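Local coordinates for odorant binding protein (AGAP007287-PA) (PDB 3PM2) that binds hydrophobic odorants and is thought to carry them through the aqueous fluid around the olfactory sensory dendrites of the malaria mosquito, at residues A[22-27]-A[75-80]; A[65-70]-A[132-137]. All blocks are in the same frame, centred on the assembly; numbering follows the deposited sequence.

Both contacts belong to the mainly helical fold of this C-plus odorant-binding protein, and their centres lie about 13 Å apart. Along the chain their segments alternate, in the order 22-27, 65-70, 75-80, 132-137. Leu66 joins the two. Its CD2 touches Ala76 CB at 3.4 Å, and its CD1 meets Leu24 CD1 at 3.8 Å. A second bridge runs from Leu77 CD1 to Ile137 CG2, 3.9 Å apart. Contact 1 packs a loop on helix 74-85, and contact 2 packs the neighbouring hairpin on helix 133-147. Both are apolar in the main, and neither has a direct hydrogen bond between its segments.

Contact 1 (A[22-27]-A[75-80]); sequences PFLVEP and EALTKL
Phe23, whose carbonyl faces that of Leu80, carries the one aromatic ring of the contact. The backbone N of Val25 lies at the edge of this ring, in its plane. The nearest ring atom, Phe23 CD1, is still 6.0 Å from Leu80 O, so Phe23 takes part mainly through its backbone. The contact is loop-to-helix packing in the mainly helical fold of the PBP/GOBP family. Segment 22-27 leads into helix 27-44, with Glu26 at the N-cap position, and 75-80 lies on helix 74-85.

The apolar part is a meeting of leucines. Leu24 CD1 touches Leu77 CD1 at 3.7 Å, methyl to methyl, and also comes near Leu77 CG. The two side chains run at a slant to each other. In Leu77, CG stands anti to the backbone N (chi1 174°), beside the carbonyl carbon, and its methyl CD1 meets the loop. Leu24 has a first torsion of 140°, away from the staggered positions, which suggests some strain. Leu66 touches both leucines, and Val60 and Met61 of helix 55-63 also pack on Leu24.

Leu80 works differently. Its CB-to-CD1 side lies against a backbone carbonyl, with CD1 3.9 Å from Leu24 O. Next to it the carbonyl oxygens Phe23 O and Leu80 O approach to 3.7 Å. Two acceptors cannot bond to each other, and a water between them donates a hydrogen bond to each. The loop is further tied to the same helix by a hydrogen bond from Phe23 N to Ser84 OG. The bridging water sits 3.0 Å from Phe23 O and 2.6 Å from Leu80 O.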
# COMPACT_ATOMS: atom_id res chain seq x y z
N PRO A 22 -0.47 -1.31 12.25
CA PRO A 22 -1.72 -2.04 11.97
C PRO A 22 -1.68 -2.66 10.57
O PRO A 22 -0.89 -2.23 9.71
CB PRO A 22 -2.77 -0.93 12.03
CG PRO A 22 -2.16 0.12 12.90
CD PRO A 22 -0.74 0.13 12.44
N PHE A 23 -2.50 -3.67 10.35
CA PHE A 23 -2.56 -4.31 9.04
C PHE A 23 -4.00 -4.65 8.69
O PHE A 23 -4.86 -4.73 9.57
CB PHE A 23 -1.68 -5.57 9.01
CG PHE A 23 -2.03 -6.62 10.04
CD1 PHE A 23 -3.03 -7.56 9.80
CD2 PHE A 23 -1.31 -6.71 11.23
CE1 PHE A 23 -3.34 -8.53 10.75
CE2 PHE A 23 -1.62 -7.68 12.19
CZ PHE A 23 -2.63 -8.59 11.95
N LEU A 24 -4.25 -4.91 7.41
CA LEU A 24 -5.55 -5.27 6.87
C LEU A 24 -5.56 -6.77 6.48
O LEU A 24 -6.63 -7.38 6.36
CB LEU A 24 -5.76 -4.31 5.67
CG LEU A 24 -6.37 -4.71 4.35
CD1 LEU A 24 -6.88 -3.50 3.63
CD2 LEU A 24 -5.35 -5.28 3.47
N VAL A 25 -4.37 -7.36 6.28
CA VAL A 25 -4.19 -8.75 5.86
C VAL A 25 -3.02 -9.36 6.61
O VAL A 25 -2.04 -8.67 6.86
CB VAL A 25 -3.98 -8.79 4.31
CG1 VAL A 25 -3.21 -10.01 3.85
CG2 VAL A 25 -5.30 -8.74 3.58
N GLU A 26 -3.11 -10.66 6.96
CA GLU A 26 -2.05 -11.38 7.64
C GLU A 26 -0.84 -11.53 6.68
O GLU A 26 -1.07 -11.67 5.47
CB GLU A 26 -2.58 -12.77 8.07
CG GLU A 26 -1.89 -13.38 9.28
CD GLU A 26 -1.94 -12.63 10.60
OE1 GLU A 26 -3.06 -12.25 11.03
OE2 GLU A 26 -0.87 -12.48 11.24
N PRO A 27 0.43 -11.47 7.18
CA PRO A 27 1.59 -11.58 6.27
C PRO A 27 1.58 -12.72 5.25
O PRO A 27 2.04 -12.52 4.13
CB PRO A 27 2.77 -11.74 7.23
CG PRO A 27 2.35 -11.04 8.44
CD PRO A 27 0.87 -11.25 8.57
N GLU A 75 -16.18 0.55 5.03
CA GLU A 75 -16.68 0.06 6.32
C GLU A 75 -15.95 -1.22 6.73
O GLU A 75 -15.37 -1.27 7.82
CB GLU A 75 -18.21 -0.13 6.28
CG GLU A 75 -19.00 1.17 6.16
CD GLU A 75 -18.83 1.95 4.86
OE1 GLU A 75 -18.68 1.31 3.78
OE2 GLU A 75 -18.78 3.20 4.92
N ALA A 76 -15.90 -2.21 5.83
CA ALA A 76 -15.23 -3.47 6.09
C ALA A 76 -13.72 -3.28 6.23
O ALA A 76 -13.11 -3.93 7.09
CB ALA A 76 -15.54 -4.48 4.99
N LEU A 77 -13.10 -2.38 5.42
CA LEU A 77 -11.67 -2.12 5.52
C LEU A 77 -11.34 -1.53 6.90
O LEU A 77 -10.35 -1.93 7.52
CB LEU A 77 -11.19 -1.17 4.40
CG LEU A 77 -9.73 -0.70 4.49
CD1 LEU A 77 -9.14 -0.59 3.13
CD2 LEU A 77 -9.64 0.65 5.20
N THR A 78 -12.16 -0.57 7.38
CA THR A 78 -11.96 0.07 8.69
C THR A 78 -12.05 -0.97 9.79
O THR A 78 -11.21 -0.97 10.68
CB THR A 78 -12.94 1.24 8.86
OG1 THR A 78 -12.74 2.15 7.77
CG2 THR A 78 -12.76 2.00 10.20
N LYS A 79 -13.07 -1.87 9.74
CA LYS A 79 -13.25 -2.97 10.69
C LYS A 79 -11.99 -3.85 10.78
O LYS A 79 -11.53 -4.16 11.90
CB LYS A 79 -14.48 -3.80 10.33
CG LYS A 79 -14.94 -4.74 11.45
CD LYS A 79 -16.32 -5.33 11.19
CE LYS A 79 -16.68 -6.44 12.16
NZ LYS A 79 -16.87 -7.75 11.49
N LEU A 80 -11.40 -4.21 9.63
CA LEU A 80 -10.18 -5.03 9.58
C LEU A 80 -8.98 -4.34 10.18
O LEU A 80 -8.28 -4.95 10.98
CB LEU A 80 -9.86 -5.54 8.17
CG LEU A 80 -10.76 -6.63 7.64
CD1 LEU A 80 -10.46 -6.90 6.18
CD2 LEU A 80 -10.65 -7.92 8.47
O HOH W 1 -6.62 -6.94 10.45

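Contact 2 (A[65-70]-A[132-137]); sequences SLYSNG and PISGTI
Just ahead of Ile133 and Ser134, which meet Tyr67 and Gly70 across the contact, Pro132 O is gripped twice by Thr136. The backbone N of Thr136 donates at 3.0 Å, and its hydroxyl OG1 donates to the same Pro132 O at 2.8 Å. The hydroxyl comes from above the carbonyl plane, 53° out of it. Both bonds tie Thr136 back to Pro132, near the start of the segment. Segment 65-70 holds strand 67-68 of a small antiparallel hairpin with 71-72, and the contact lays this hairpin on helix 133-147.

Tyr67 and Ile133 carry the contact. Tyr67 CG is anti to the backbone N (chi1 173°), and the ring lies alongside the start of segment 132-137, with CB, CG and CD1 near Ser134 OG. Ile133 CG2 meets the ring at its edge, near the plane, 3.8 Å from Tyr67 CE1. The hydroxyl OG of Ser134 approaches Tyr67 CD1 obliquely at 3.7 Å, without a hydrogen bond. Asn69 N lies over one face of the ring, offset toward the rim.

Ile133 CG2 has a second neighbour. It rests on the carbonyl of Gly70, 3.6 Å from Gly70 O. One methyl thus touches both the tyrosine edge and the glycine carbonyl, while CD1, at the end of the other branch, leads away. Ala107 and Ile114 of two other helices also pack on Ile133.

Within the hairpin, Gly70 N makes a weak bond to Tyr67 OH, 3.1 Å long. No hydrogen bond crosses from one segment to the other, so van der Waals packing joins hairpin to helix.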
# COMPACT_ATOMS: atom_id res chain seq x y z
N SER A 65 -12.26 -9.70 0.45
CA SER A 65 -13.55 -9.31 -0.15
C SER A 65 -13.84 -7.79 -0.04
O SER A 65 -14.99 -7.37 0.13
CB SER A 65 -14.71 -10.14 0.42
OG SER A 65 -14.52 -11.52 0.16
N LEU A 66 -12.78 -6.98 -0.16
CA LEU A 66 -12.95 -5.52 -0.03
C LEU A 66 -13.08 -4.83 -1.35
O LEU A 66 -13.50 -3.68 -1.37
CB LEU A 66 -11.78 -4.90 0.74
CG LEU A 66 -11.57 -5.37 2.18
CD1 LEU A 66 -10.41 -4.64 2.79
CD2 LEU A 66 -12.79 -5.09 3.04
N TYR A 67 -12.71 -5.51 -2.44
CA TYR A 67 -12.74 -4.91 -3.77
C TYR A 67 -13.94 -5.37 -4.60
O TYR A 67 -14.21 -6.55 -4.64
CB TYR A 67 -11.42 -5.18 -4.52
CG TYR A 67 -11.47 -4.71 -5.96
CD1 TYR A 67 -11.47 -3.35 -6.28
CD2 TYR A 67 -11.64 -5.62 -7.01
CE1 TYR A 67 -11.59 -2.92 -7.60
CE2 TYR A 67 -11.74 -5.20 -8.33
CZ TYR A 67 -11.72 -3.85 -8.63
OH TYR A 67 -11.87 -3.42 -9.92
N SER A 68 -14.60 -4.44 -5.33
CA SER A 68 -15.69 -4.77 -6.25
C SER A 68 -15.83 -3.71 -7.34
O SER A 68 -16.11 -2.57 -7.02
CB SER A 68 -17.00 -4.93 -5.50
OG SER A 68 -18.00 -5.42 -6.38
N ASN A 69 -15.63 -4.09 -8.62
CA ASN A 69 -15.81 -3.18 -9.77
C ASN A 69 -15.42 -1.72 -9.49
O ASN A 69 -16.28 -0.83 -9.48
CB ASN A 69 -17.28 -3.23 -10.27
CG ASN A 69 -17.66 -4.52 -10.95
OD1 ASN A 69 -16.94 -5.03 -11.81
ND2 ASN A 69 -18.80 -5.07 -10.58
N GLY A 70 -14.14 -1.51 -9.18
CA GLY A 70 -13.56 -0.19 -8.97
C GLY A 70 -13.83 0.48 -7.65
O GLY A 70 -13.49 1.66 -7.50
N PRO A 132 -6.74 0.66 -10.45
CA PRO A 132 -5.78 1.28 -9.52
C PRO A 132 -6.31 1.55 -8.10
O PRO A 132 -5.49 1.85 -7.23
CB PRO A 132 -5.41 2.60 -10.20
CG PRO A 132 -5.83 2.46 -11.63
CD PRO A 132 -7.06 1.57 -11.57
N ILE A 133 -7.63 1.49 -7.86
CA ILE A 133 -8.13 1.83 -6.52
C ILE A 133 -7.47 1.03 -5.38
O ILE A 133 -7.11 1.63 -4.35
CB ILE A 133 -9.69 1.83 -6.39
CG1 ILE A 133 -10.19 2.57 -5.13
CG2 ILE A 133 -10.28 0.42 -6.46
CD1 ILE A 133 -9.73 4.09 -4.97
N SER A 134 -7.33 -0.29 -5.55
CA SER A 134 -6.76 -1.09 -4.45
C SER A 134 -5.36 -0.62 -4.03
O SER A 134 -5.10 -0.45 -2.84
CB SER A 134 -6.74 -2.57 -4.82
OG SER A 134 -8.04 -3.08 -5.03
N GLY A 135 -4.48 -0.41 -5.01
CA GLY A 135 -3.12 0.06 -4.76
C GLY A 135 -3.09 1.48 -4.22
O GLY A 135 -2.29 1.79 -3.34
N THR A 136 -3.98 2.35 -4.72
CA THR A 136 -4.04 3.75 -4.24
C THR A 136 -4.27 3.74 -2.72
O THR A 136 -3.53 4.39 -1.99
CB THR A 136 -5.15 4.51 -4.97
OG1 THR A 136 -4.88 4.44 -6.38
CG2 THR A 136 -5.24 5.96 -4.53
N ILE A 137 -5.26 2.96 -2.26
CA ILE A 137 -5.60 2.89 -0.84
C ILE A 137 -4.52 2.21 -0.03
O ILE A 137 -4.06 2.76 0.99
CB ILE A 137 -7.01 2.24 -0.61
CG1 ILE A 137 -8.15 3.06 -1.31
CG2 ILE A 137 -7.32 2.05 0.90
CD1 ILE A 137 -8.39 4.50 -0.74